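Local coordinates for split-Soret cytochrome c (Desulfovibrio desulfuricans, PDB 1H21), which is a homodimeric dihaem cytochrome c that carries electrons, its four haems shared between the subunits, and that may be involved in sulfate reduction, at residues G87-A92 with A176-K181; H22-K27 with G54-K59; A93-L98 with E184-K189; G135-S140 with R167-G172. All blocks are in the same frame, centred on the assembly; numbering follows the deposited sequence.

Interactions 1 and 3 lie in the buried core and join the same two helices, 87-99 and 165-192. Interaction 1 is an alanine contact with segment axes 9.0 Å apart, and interaction 3 a bulkier Phe-Ile contact with segment axes 11.1 Å apart. Interaction 4 uses an earlier part of helix 165-192 and is buried on the helix side, where a partly exposed loop leucine rests on two charged residues. Interaction 2, partly buried, joins a loop to helix 44-60 through a methionine beside a histidine ring. It meets interaction 3 through Leu24 and Ile186, and interaction 1 through Pro26, Lys27 and Phe180. Interactions 3 and 4 lie on opposite sides of the chain's centre.

Interaction 1 of 4, residues G87-A92 with A176-K181; sequences GALYGA and ADAAFK
Ala178 CB sits against Ala88 CB at 4.0 Å, a methyl-to-methyl contact in a near-parallel pair of helices, 87-99 and 165-192, at the core of this all-alpha domain. The axes of the two short segments come within 9.0 Å and cross at -26°, with their N-to-C directions running the same way. Small side chains account for this spacing: the CA atoms of Ala88 and Ala178 are 6.3 Å apart, with a single methyl from each side between them. Leu89 adds a contact at the flank. Its CB points away from helix 165-192, yet with CD1 continuing the chain in extended form (chi2 -172°), the other branch, CD2, turns back to 4.5 Å from Ala178 CB, and the side chain also packs on Phe113 and Tyr116 of helix 102-118. Everything that touches is buried and apolar apart from one carbonyl.

The cluster site is close by, since the side chains of Ala88 and Leu89 lie about 4 Å from those of Cys44 and Cys86 respectively, both inferred [2Fe-2S] ligands. One turn beyond Ala88, Ala92 faces the same neighbour, its CB 4.3 Å from Ala178 O.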
loop_
_atom_site.group_PDB
_atom_site.type_symbol
_atom_site.label_atom_id
_atom_site.label_comp_id
_atom_site.label_asym_id
_atom_site.label_seq_id
_atom_site.Cartn_x
_atom_site.Cartn_y
_atom_site.Cartn_z
ATOM N N GLY A 87 2.395 -1.321 6.512
ATOM C CA GLY A 87 3.073 -2.470 5.936
ATOM C C GLY A 87 2.640 -3.846 6.410
ATOM O O GLY A 87 2.572 -4.799 5.627
ATOM N N ALA A 88 2.390 -3.968 7.709
ATOM C CA ALA A 88 1.966 -5.243 8.259
ATOM C C ALA A 88 0.662 -5.657 7.612
ATOM O O ALA A 88 0.477 -6.822 7.258
ATOM C CB ALA A 88 1.798 -5.141 9.758
ATOM N N LEU A 89 -0.225 -4.688 7.406
ATOM C CA LEU A 89 -1.525 -4.950 6.803
ATOM C C LEU A 89 -1.396 -5.405 5.356
ATOM O O LEU A 89 -2.061 -6.360 4.929
ATOM C CB LEU A 89 -2.433 -3.726 6.904
ATOM C CG LEU A 89 -2.966 -3.290 8.271
ATOM C CD1 LEU A 89 -3.974 -2.196 8.015
ATOM C CD2 LEU A 89 -3.663 -4.406 8.984
ATOM N N TYR A 90 -0.538 -4.740 4.593
ATOM C CA TYR A 90 -0.360 -5.147 3.202
ATOM C C TYR A 90 0.277 -6.538 3.126
ATOM O O TYR A 90 -0.202 -7.420 2.411
ATOM C CB TYR A 90 0.498 -4.163 2.409
ATOM C CG TYR A 90 0.619 -4.652 1.007
ATOM C CD1 TYR A 90 -0.477 -4.599 0.140
ATOM C CD2 TYR A 90 1.785 -5.276 0.564
ATOM C CE1 TYR A 90 -0.414 -5.156 -1.119
ATOM C CE2 TYR A 90 1.854 -5.848 -0.722
ATOM C CZ TYR A 90 0.751 -5.778 -1.545
ATOM O OH TYR A 90 0.811 -6.318 -2.792
ATOM N N GLY A 91 1.384 -6.705 3.839
ATOM C CA GLY A 91 2.064 -7.984 3.855
ATOM C C GLY A 91 1.111 -9.139 4.125
ATOM O O GLY A 91 1.197 -10.176 3.473
ATOM N N ALA A 92 0.187 -8.951 5.063
ATOM C CA ALA A 92 -0.767 -9.998 5.404
ATOM C C ALA A 92 -1.840 -10.163 4.344
ATOM O O ALA A 92 -2.112 -11.275 3.912
ATOM C CB ALA A 92 -1.402 -9.725 6.769
ATOM N N ALA A 176 2.939 -8.399 14.586
ATOM C CA ALA A 176 2.544 -9.676 15.176
ATOM C C ALA A 176 1.048 -9.789 15.305
ATOM O O ALA A 176 0.474 -10.787 14.895
ATOM C CB ALA A 176 3.181 -9.827 16.515
ATOM N N ASP A 177 0.412 -8.758 15.844
ATOM C CA ASP A 177 -1.036 -8.764 15.984
ATOM C C ASP A 177 -1.727 -8.930 14.630
ATOM O O ASP A 177 -2.757 -9.600 14.530
ATOM C CB ASP A 177 -1.531 -7.450 16.597
ATOM C CG ASP A 177 -1.078 -7.244 18.031
ATOM O OD1 ASP A 177 -1.078 -8.201 18.840
ATOM O OD2 ASP A 177 -0.762 -6.089 18.381
ATOM N N ALA A 178 -1.192 -8.267 13.605
ATOM C CA ALA A 178 -1.770 -8.330 12.262
ATOM C C ALA A 178 -1.531 -9.702 11.646
ATOM O O ALA A 178 -2.391 -10.234 10.932
ATOM C CB ALA A 178 -1.177 -7.258 11.397
ATOM N N ALA A 179 -0.352 -10.258 11.923
ATOM C CA ALA A 179 0.028 -11.586 11.451
ATOM C C ALA A 179 -0.929 -12.596 12.094
ATOM O O ALA A 179 -1.510 -13.444 11.409
ATOM C CB ALA A 179 1.456 -11.892 11.866
ATOM N N PHE A 180 -1.135 -12.454 13.404
ATOM C CA PHE A 180 -2.018 -13.322 14.169
ATOM C C PHE A 180 -3.430 -13.280 13.607
ATOM O O PHE A 180 -4.025 -14.316 13.295
ATOM C CB PHE A 180 -2.020 -12.867 15.627
ATOM C CG PHE A 180 -2.840 -13.734 16.536
ATOM C CD1 PHE A 180 -2.250 -14.779 17.241
ATOM C CD2 PHE A 180 -4.209 -13.522 16.674
ATOM C CE1 PHE A 180 -3.029 -15.613 18.071
ATOM C CE2 PHE A 180 -4.988 -14.348 17.496
ATOM C CZ PHE A 180 -4.401 -15.395 18.195
ATOM N N LYS A 181 -3.964 -12.077 13.450
ATOM C CA LYS A 181 -5.318 -11.910 12.925
ATOM C C LYS A 181 -5.473 -12.448 11.500
ATOM O O LYS A 181 -6.461 -13.107 11.173
ATOM C CB LYS A 181 -5.715 -10.435 12.965
ATOM C CG LYS A 181 -7.108 -10.175 12.430
ATOM C CD LYS A 181 -8.126 -10.990 13.203
ATOM C CE LYS A 181 -9.543 -10.735 12.722
ATOM N NZ LYS A 181 -10.523 -11.485 13.548
#

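Interaction 2 of 4, residues H22-K27 with G54-K59; sequences HKLDPK and GLMGEK
The imidazole of His22 meets Met56 at its edge: SD lies 89° off the ring normal, 5.1 Å from the ring centroid, and its nearest ring atom is CD2 at 4.0 Å. A face of the same ring is stacked with Tyr60, and Tyr64 meets it with the planes at about 70°, which places the sulfur contact within a small aromatic cluster. This is a Met-aromatic contact of the in-plane kind, with the sulfur beside the rim and not over the ring.

Met56 reaches the loop because both torsions that place SD and CE are extended (the last, chi3, is -168°), so that SD passes the histidine and CE carries on to the backbone and to Leu24. The methyl CE is 3.3 Å from His22 O and 3.7 Å from Leu24 CD2. Leu24 crosses the methionine at about a right angle, its CD2 also lying 4.0 Å from Met56 CG, so one branch of the leucine covers two points along the thioether.

In the fold, the loop leading into helix 26-38 packs against helix 44-60, far from the annotated haem and cluster sites. Leu24 is held from a second direction too, packing on Ile186 of helix 165-192, while its backbone N is hydrogen-bonded to Asn187 OD1. Just after it, Asp25 occupies the N-cap of helix 26-38, and its OD1 accepts a weak bond from Lys27 N, 3.3 Å long.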
loop_
_atom_site.group_PDB
_atom_site.type_symbol
_atom_site.label_atom_id
_atom_site.label_comp_id
_atom_site.label_asym_id
_atom_site.label_seq_id
_atom_site.Cartn_x
_atom_site.Cartn_y
_atom_site.Cartn_z
ATOM N N HIS A 22 -2.638 -23.608 3.316
ATOM C CA HIS A 22 -2.389 -24.558 4.390
ATOM C C HIS A 22 -2.787 -23.839 5.668
ATOM O O HIS A 22 -2.548 -22.649 5.776
ATOM C CB HIS A 22 -0.894 -24.897 4.481
ATOM C CG HIS A 22 -0.347 -25.622 3.290
ATOM N ND1 HIS A 22 -0.508 -26.980 3.099
ATOM C CD2 HIS A 22 0.395 -25.187 2.246
ATOM C CE1 HIS A 22 0.108 -27.345 1.991
ATOM N NE2 HIS A 22 0.666 -26.274 1.455
ATOM N N LYS A 23 -3.473 -24.513 6.586
ATOM C CA LYS A 23 -3.824 -23.883 7.862
ATOM C C LYS A 23 -2.542 -23.434 8.582
ATOM O O LYS A 23 -1.467 -24.042 8.419
ATOM C CB LYS A 23 -4.611 -24.841 8.765
ATOM C CG LYS A 23 -6.073 -24.934 8.415
ATOM C CD LYS A 23 -6.892 -25.203 9.642
ATOM C CE LYS A 23 -8.353 -24.995 9.313
ATOM N NZ LYS A 23 -9.187 -25.183 10.523
ATOM N N LEU A 24 -2.657 -22.399 9.407
ATOM C CA LEU A 24 -1.492 -21.884 10.104
ATOM C C LEU A 24 -1.686 -21.881 11.614
ATOM O O LEU A 24 -2.797 -22.053 12.106
ATOM C CB LEU A 24 -1.240 -20.438 9.647
ATOM C CG LEU A 24 -1.146 -20.120 8.148
ATOM C CD1 LEU A 24 -1.805 -18.765 7.838
ATOM C CD2 LEU A 24 0.314 -20.181 7.673
ATOM N N ASP A 25 -0.600 -21.659 12.343
ATOM C CA ASP A 25 -0.668 -21.565 13.782
ATOM C C ASP A 25 -0.538 -20.080 14.062
ATOM O O ASP A 25 0.575 -19.527 13.982
ATOM C CB ASP A 25 0.513 -22.283 14.442
ATOM C CG ASP A 25 0.509 -22.157 15.977
ATOM O OD1 ASP A 25 -0.401 -21.519 16.565
ATOM O OD2 ASP A 25 1.437 -22.700 16.605
ATOM N N PRO A 26 -1.670 -19.395 14.346
ATOM C CA PRO A 26 -1.653 -17.956 14.636
ATOM C C PRO A 26 -0.553 -17.531 15.644
ATOM O O PRO A 26 0.189 -16.562 15.385
ATOM C CB PRO A 26 -3.063 -17.719 15.175
ATOM C CG PRO A 26 -3.876 -18.630 14.349
ATOM C CD PRO A 26 -3.056 -19.906 14.383
ATOM N N LYS A 27 -0.419 -18.270 16.754
ATOM C CA LYS A 27 0.590 -17.960 17.774
ATOM C C LYS A 27 1.989 -18.004 17.156
ATOM O O LYS A 27 2.836 -17.127 17.419
ATOM C CB LYS A 27 0.539 -18.964 18.942
ATOM C CG LYS A 27 -0.855 -19.285 19.509
ATOM C CD LYS A 27 -1.622 -18.078 20.096
ATOM C CE LYS A 27 -3.105 -18.431 20.380
ATOM N NZ LYS A 27 -3.882 -18.861 19.149
ATOM N N GLY A 54 6.248 -17.474 4.366
ATOM C CA GLY A 54 7.576 -17.919 4.751
ATOM C C GLY A 54 7.492 -19.205 5.564
ATOM O O GLY A 54 8.289 -20.129 5.360
ATOM N N LEU A 55 6.544 -19.263 6.495
ATOM C CA LEU A 55 6.368 -20.463 7.304
ATOM C C LEU A 55 5.807 -21.611 6.464
ATOM O O LEU A 55 6.143 -22.763 6.700
ATOM C CB LEU A 55 5.495 -20.194 8.529
ATOM C CG LEU A 55 6.124 -19.239 9.543
ATOM C CD1 LEU A 55 5.300 -19.308 10.785
ATOM C CD2 LEU A 55 7.569 -19.618 9.841
ATOM N N MET A 56 4.956 -21.310 5.489
ATOM C CA MET A 56 4.440 -22.359 4.606
ATOM C C MET A 56 5.615 -22.919 3.779
ATOM O O MET A 56 5.628 -24.097 3.427
ATOM C CB MET A 56 3.357 -21.824 3.654
ATOM C CG MET A 56 2.049 -21.497 4.324
ATOM S SD MET A 56 0.773 -21.314 3.098
ATOM C CE MET A 56 -0.554 -20.572 4.096
ATOM N N GLY A 57 6.598 -22.074 3.477
ATOM C CA GLY A 57 7.752 -22.518 2.713
ATOM C C GLY A 57 8.653 -23.457 3.503
ATOM O O GLY A 57 9.120 -24.463 2.962
ATOM N N GLU A 58 8.925 -23.110 4.762
ATOM C CA GLU A 58 9.756 -23.930 5.645
ATOM C C GLU A 58 9.165 -25.337 5.857
ATOM O O GLU A 58 9.905 -26.327 5.868
ATOM C CB GLU A 58 9.918 -23.249 7.007
ATOM C CG GLU A 58 10.736 -21.962 6.994
ATOM C CD GLU A 58 10.859 -21.321 8.386
ATOM O OE1 GLU A 58 10.334 -21.885 9.382
ATOM O OE2 GLU A 58 11.482 -20.241 8.495
ATOM N N LYS A 59 7.841 -25.412 6.012
ATOM C CA LYS A 59 7.140 -26.677 6.240
ATOM C C LYS A 59 6.773 -27.483 4.979
ATOM O O LYS A 59 6.889 -28.709 4.959
ATOM C CB LYS A 59 5.864 -26.435 7.077
ATOM C CG LYS A 59 6.105 -25.885 8.503
ATOM C CD LYS A 59 4.777 -25.431 9.150
ATOM C CE LYS A 59 4.928 -24.986 10.619
ATOM N NZ LYS A 59 6.071 -24.053 10.827
#

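Interaction 3 of 4, residues A93-L98 with E184-K189; sequences AATFSL and EIINTK
Phe96 and Ile186 approach each other on a slant, with CG1 of the isoleucine 3.4 Å from Phe96 CE1 and its CD1 close to that same ring carbon. They belong to the near-parallel pair of helices 87-99 and 165-192, here at a place where the segment axes are 11.1 Å apart and cross at -26°. The wider spacing follows from the larger side chains: the nearest CA atoms, those of Phe96 and Ile186, are 7.5 Å apart.

The phenyl ring reaches the neighbour although its CB does not aim there. With CG anti to the carbonyl carbon (chi1 -55°), the ring folds back along its own helix, and Ala93 CA lies 4.0 Å above one face, over the ring centre. Ile186 and Ile185 come at the ring obliquely. Ile185 adds a lighter contact, its CG2 4.4 Å from Phe96 CZ, and it also packs on Leu112 of helix 102-118.

Ile186 meets a second neighbour as well: the Ile186 and Thr95 side chains cross at about a right angle, with Ile186 CD1 3.9 Å from Thr95 OG1. That hydroxyl is hydrogen-bonded to Ala92 O within its own helix, so it can sit among apolar groups; Phe49 and Ile52 of helix 44-60 also touch Thr95. On the far helix, Glu184 O accepts from both Thr188 N and Thr188 OG1, each at 2.9 Å, the two donors arriving from opposite faces of its carbonyl plane.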
loop_
_atom_site.group_PDB
_atom_site.type_symbol
_atom_site.label_atom_id
_atom_site.label_comp_id
_atom_site.label_asym_id
_atom_site.label_seq_id
_atom_site.Cartn_x
_atom_site.Cartn_y
_atom_site.Cartn_z
ATOM N N ALA A 93 -2.422 -9.065 3.879
ATOM C CA ALA A 93 -3.472 -9.176 2.883
ATOM C C ALA A 93 -2.972 -9.671 1.530
ATOM O O ALA A 93 -3.715 -10.279 0.774
ATOM C CB ALA A 93 -4.175 -7.852 2.724
ATOM N N ALA A 94 -1.706 -9.403 1.230
ATOM C CA ALA A 94 -1.136 -9.781 -0.056
ATOM C C ALA A 94 -1.092 -11.270 -0.224
ATOM O O ALA A 94 -1.248 -11.776 -1.345
ATOM C CB ALA A 94 0.260 -9.208 -0.215
ATOM N N THR A 95 -0.858 -11.967 0.890
ATOM C CA THR A 95 -0.782 -13.428 0.885
ATOM C C THR A 95 -2.098 -14.046 0.404
ATOM O O THR A 95 -2.095 -15.048 -0.314
ATOM C CB THR A 95 -0.416 -14.016 2.287
ATOM O OG1 THR A 95 -1.494 -13.814 3.201
ATOM C CG2 THR A 95 0.799 -13.354 2.852
ATOM N N PHE A 96 -3.213 -13.400 0.724
ATOM C CA PHE A 96 -4.516 -13.918 0.328
ATOM C C PHE A 96 -4.619 -14.030 -1.186
ATOM O O PHE A 96 -5.323 -14.920 -1.710
ATOM C CB PHE A 96 -5.658 -13.021 0.818
ATOM C CG PHE A 96 -5.650 -12.762 2.283
ATOM C CD1 PHE A 96 -4.791 -13.465 3.139
ATOM C CD2 PHE A 96 -6.518 -11.807 2.816
ATOM C CE1 PHE A 96 -4.796 -13.236 4.496
ATOM C CE2 PHE A 96 -6.537 -11.562 4.182
ATOM C CZ PHE A 96 -5.673 -12.279 5.027
ATOM N N SER A 97 -3.919 -13.143 -1.888
ATOM C CA SER A 97 -3.988 -13.153 -3.334
ATOM C C SER A 97 -3.155 -14.229 -3.999
ATOM O O SER A 97 -3.199 -14.386 -5.224
ATOM C CB SER A 97 -3.746 -11.770 -3.912
ATOM O OG SER A 97 -4.879 -10.943 -3.628
ATOM N N LEU A 98 -2.442 -15.002 -3.176
ATOM C CA LEU A 98 -1.646 -16.122 -3.662
ATOM C C LEU A 98 -2.535 -17.364 -3.801
ATOM O O LEU A 98 -2.218 -18.307 -4.549
ATOM C CB LEU A 98 -0.526 -16.430 -2.684
ATOM C CG LEU A 98 0.527 -15.331 -2.626
ATOM C CD1 LEU A 98 1.521 -15.657 -1.529
ATOM C CD2 LEU A 98 1.239 -15.172 -3.994
ATOM N N GLU A 184 -5.682 -16.153 11.529
ATOM C CA GLU A 184 -7.013 -16.636 11.880
ATOM C C GLU A 184 -7.985 -16.541 10.720
ATOM O O GLU A 184 -8.793 -17.437 10.496
ATOM C CB GLU A 184 -7.571 -15.867 13.055
ATOM C CG GLU A 184 -6.766 -16.024 14.324
ATOM C CD GLU A 184 -7.525 -15.522 15.532
ATOM O OE1 GLU A 184 -8.374 -14.610 15.376
ATOM O OE2 GLU A 184 -7.295 -16.054 16.638
ATOM N N ILE A 185 -7.909 -15.449 9.981
ATOM C CA ILE A 185 -8.775 -15.246 8.831
ATOM C C ILE A 185 -8.480 -16.306 7.760
ATOM O O ILE A 185 -9.404 -16.868 7.153
ATOM C CB ILE A 185 -8.558 -13.830 8.238
ATOM C CG1 ILE A 185 -8.999 -12.780 9.250
ATOM C CG2 ILE A 185 -9.350 -13.660 6.949
ATOM C CD1 ILE A 185 -8.594 -11.372 8.884
ATOM N N ILE A 186 -7.200 -16.573 7.518
ATOM C CA ILE A 186 -6.851 -17.567 6.510
ATOM C C ILE A 186 -7.468 -18.905 6.917
ATOM O O ILE A 186 -8.178 -19.532 6.125
ATOM C CB ILE A 186 -5.321 -17.709 6.325
ATOM C CG1 ILE A 186 -4.779 -16.516 5.515
ATOM C CG2 ILE A 186 -4.984 -19.048 5.641
ATOM C CD1 ILE A 186 -3.257 -16.355 5.588
ATOM N N ASN A 187 -7.248 -19.300 8.172
ATOM C CA ASN A 187 -7.785 -20.552 8.701
ATOM C C ASN A 187 -9.286 -20.608 8.476
ATOM O O ASN A 187 -9.799 -21.553 7.865
ATOM C CB ASN A 187 -7.500 -20.678 10.195
ATOM C CG ASN A 187 -6.059 -21.013 10.484
ATOM O OD1 ASN A 187 -5.310 -21.461 9.606
ATOM N ND2 ASN A 187 -5.656 -20.817 11.737
ATOM N N THR A 188 -9.985 -19.569 8.916
ATOM C CA THR A 188 -11.425 -19.531 8.748
ATOM C C THR A 188 -11.833 -19.625 7.274
ATOM O O THR A 188 -12.829 -20.268 6.948
ATOM C CB THR A 188 -12.006 -18.287 9.464
ATOM O OG1 THR A 188 -11.568 -18.312 10.828
ATOM C CG2 THR A 188 -13.535 -18.261 9.435
ATOM N N LYS A 189 -11.048 -19.035 6.377
ATOM C CA LYS A 189 -11.361 -19.089 4.938
ATOM C C LYS A 189 -11.252 -20.535 4.415
ATOM O O LYS A 189 -12.113 -21.028 3.671
ATOM C CB LYS A 189 -10.410 -18.168 4.141
ATOM C CG LYS A 189 -10.522 -18.264 2.616
ATOM C CD LYS A 189 -11.935 -17.949 2.145
ATOM C CE LYS A 189 -12.004 -17.927 0.636
ATOM N NZ LYS A 189 -13.353 -17.599 0.129
#

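Interaction 4 of 4, residues G135-S140 with R167-G172; sequences GDLPMS and RSERCG. Unlike the reference sequence in segment 167-172: Cys171 (reference Ala).
Leu137 CD1 packs by van der Waals contact on Glu169 CG and Arg170 N, both at 3.8 Å, with Arg170 CB at 4.2 Å, and this one methyl group does most of the work between the two segments. The leucine enters at about a right angle to the Glu169 side chain and presses on the helix backbone between the two residues. Glu169 offers a methylene there because its CG stands anti to the backbone N (chi1 177°), after which the chain bends at chi2 (64°) and takes the carboxylate off to other partners.

Those polar ends are satisfied outside the contact. Glu169 OE1 accepts from Val133 N, while OE2 forms a salt bridge with Arg173 NE and a hydrogen bond with Tyr34 OH. Arg170 NH2 is hydrogen-bonded to Ser150 OG, and its guanidinium makes a cation-pi contact with Trp154 of helix 147-158.

In the fold, the irregular stretch 135-140, between helix 102-118 and helix 147-158, runs past the early part of helix 165-192. That part carries Cys171, one of the four cysteines inferred to bind the [2Fe-2S] cluster, and the side chain of Arg170 is about 6 Å from that of Cys86, another of them.

Leu137 thus meets the Glu169 methylenes and the backbone N and CB of Arg170, while the polar ends of both go to other partners: the carboxylate to Arg173, Tyr34 and a backbone N-H, the guanidinium, near the cluster site, to Ser150 and Trp154. These partners probably stabilise the charged forms.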
loop_
_atom_site.group_PDB
_atom_site.type_symbol
_atom_site.label_atom_id
_atom_site.label_comp_id
_atom_site.label_asym_id
_atom_site.label_seq_id
_atom_site.Cartn_x
_atom_site.Cartn_y
_atom_site.Cartn_z
ATOM N N GLY A 135 9.063 -4.558 28.017
ATOM C CA GLY A 135 8.055 -3.892 28.816
ATOM C C GLY A 135 6.601 -3.860 28.419
ATOM O O GLY A 135 6.057 -4.834 27.869
ATOM N N ASP A 136 5.988 -2.719 28.725
ATOM C CA ASP A 136 4.580 -2.460 28.470
ATOM C C ASP A 136 4.461 -1.273 27.555
ATOM O O ASP A 136 5.299 -0.371 27.607
ATOM C CB ASP A 136 3.873 -2.099 29.775
ATOM C CG ASP A 136 3.140 -3.272 30.382
ATOM O OD1 ASP A 136 3.816 -4.168 30.930
ATOM O OD2 ASP A 136 1.892 -3.303 30.300
ATOM N N LEU A 137 3.425 -1.266 26.724
ATOM C CA LEU A 137 3.193 -0.149 25.809
ATOM C C LEU A 137 1.723 0.251 25.840
ATOM O O LEU A 137 0.848 -0.596 26.040
ATOM C CB LEU A 137 3.632 -0.490 24.377
ATOM C CG LEU A 137 5.147 -0.517 24.141
ATOM C CD1 LEU A 137 5.492 -1.164 22.804
ATOM C CD2 LEU A 137 5.716 0.898 24.237
ATOM N N PRO A 138 1.440 1.562 25.727
ATOM C CA PRO A 138 0.064 2.074 25.740
ATOM C C PRO A 138 -0.629 1.536 24.508
ATOM O O PRO A 138 -0.006 1.392 23.459
ATOM C CB PRO A 138 0.251 3.589 25.609
ATOM C CG PRO A 138 1.653 3.830 26.068
ATOM C CD PRO A 138 2.397 2.657 25.512
ATOM N N MET A 139 -1.912 1.243 24.627
ATOM C CA MET A 139 -2.670 0.714 23.502
ATOM C C MET A 139 -3.666 1.767 23.037
ATOM O O MET A 139 -4.131 2.582 23.843
ATOM C CB MET A 139 -3.436 -0.546 23.931
ATOM C CG MET A 139 -2.577 -1.694 24.426
ATOM S SD MET A 139 -3.582 -2.939 25.258
ATOM C CE MET A 139 -5.252 -2.419 24.907
ATOM N N SER A 140 -4.014 1.737 21.753
ATOM C CA SER A 140 -4.983 2.679 21.205
ATOM C C SER A 140 -5.556 2.167 19.898
ATOM O O SER A 140 -5.004 1.253 19.276
ATOM C CB SER A 140 -4.361 4.070 21.008
ATOM O OG SER A 140 -3.264 4.041 20.110
ATOM N N ARG A 167 8.315 3.399 19.734
ATOM C CA ARG A 167 7.418 3.302 18.599
ATOM C C ARG A 167 7.875 2.253 17.593
ATOM O O ARG A 167 7.049 1.663 16.885
ATOM C CB ARG A 167 7.079 4.677 17.993
ATOM C CG ARG A 167 7.961 5.155 16.895
ATOM C CD ARG A 167 7.465 4.755 15.508
ATOM N NE ARG A 167 8.630 4.432 14.687
ATOM C CZ ARG A 167 8.691 3.429 13.818
ATOM N NH1 ARG A 167 7.632 2.645 13.614
ATOM N NH2 ARG A 167 9.853 3.122 13.265
ATOM N N SER A 168 9.176 1.987 17.542
ATOM C CA SER A 168 9.662 0.953 16.647
ATOM C C SER A 168 9.350 -0.402 17.311
ATOM O O SER A 168 9.167 -1.405 16.631
ATOM C CB SER A 168 11.153 1.110 16.372
ATOM O OG SER A 168 11.933 0.716 17.478
ATOM N N GLU A 169 9.288 -0.422 18.645
ATOM C CA GLU A 169 8.939 -1.637 19.373
ATOM C C GLU A 169 7.453 -1.841 19.103
ATOM O O GLU A 169 7.013 -2.937 18.775
ATOM C CB GLU A 169 9.184 -1.459 20.875
ATOM C CG GLU A 169 8.783 -2.660 21.745
ATOM C CD GLU A 169 9.593 -3.929 21.471
ATOM O OE1 GLU A 169 10.820 -3.848 21.287
ATOM O OE2 GLU A 169 8.992 -5.026 21.478
ATOM N N ARG A 170 6.689 -0.759 19.193
ATOM C CA ARG A 170 5.251 -0.794 18.942
ATOM C C ARG A 170 4.928 -1.336 17.553
ATOM O O ARG A 170 4.090 -2.231 17.423
ATOM C CB ARG A 170 4.637 0.604 19.069
ATOM C CG ARG A 170 3.156 0.674 18.684
ATOM C CD ARG A 170 2.812 2.058 18.183
ATOM N NE ARG A 170 1.423 2.219 17.755
ATOM C CZ ARG A 170 1.060 2.442 16.492
ATOM N NH1 ARG A 170 1.983 2.513 15.528
ATOM N NH2 ARG A 170 -0.221 2.640 16.196
ATOM N N CYS A 171 5.567 -0.793 16.515
ATOM C CA CYS A 171 5.273 -1.263 15.167
ATOM C C CYS A 171 5.653 -2.728 15.004
ATOM O O CYS A 171 4.939 -3.487 14.338
ATOM C CB CYS A 171 5.853 -0.336 14.071
ATOM S SG CYS A 171 4.846 1.226 13.785
ATOM N N GLY A 172 6.668 -3.153 15.751
ATOM C CA GLY A 172 7.110 -4.539 15.702
ATOM C C GLY A 172 6.052 -5.471 16.263
ATOM O O GLY A 172 5.819 -6.557 15.722
#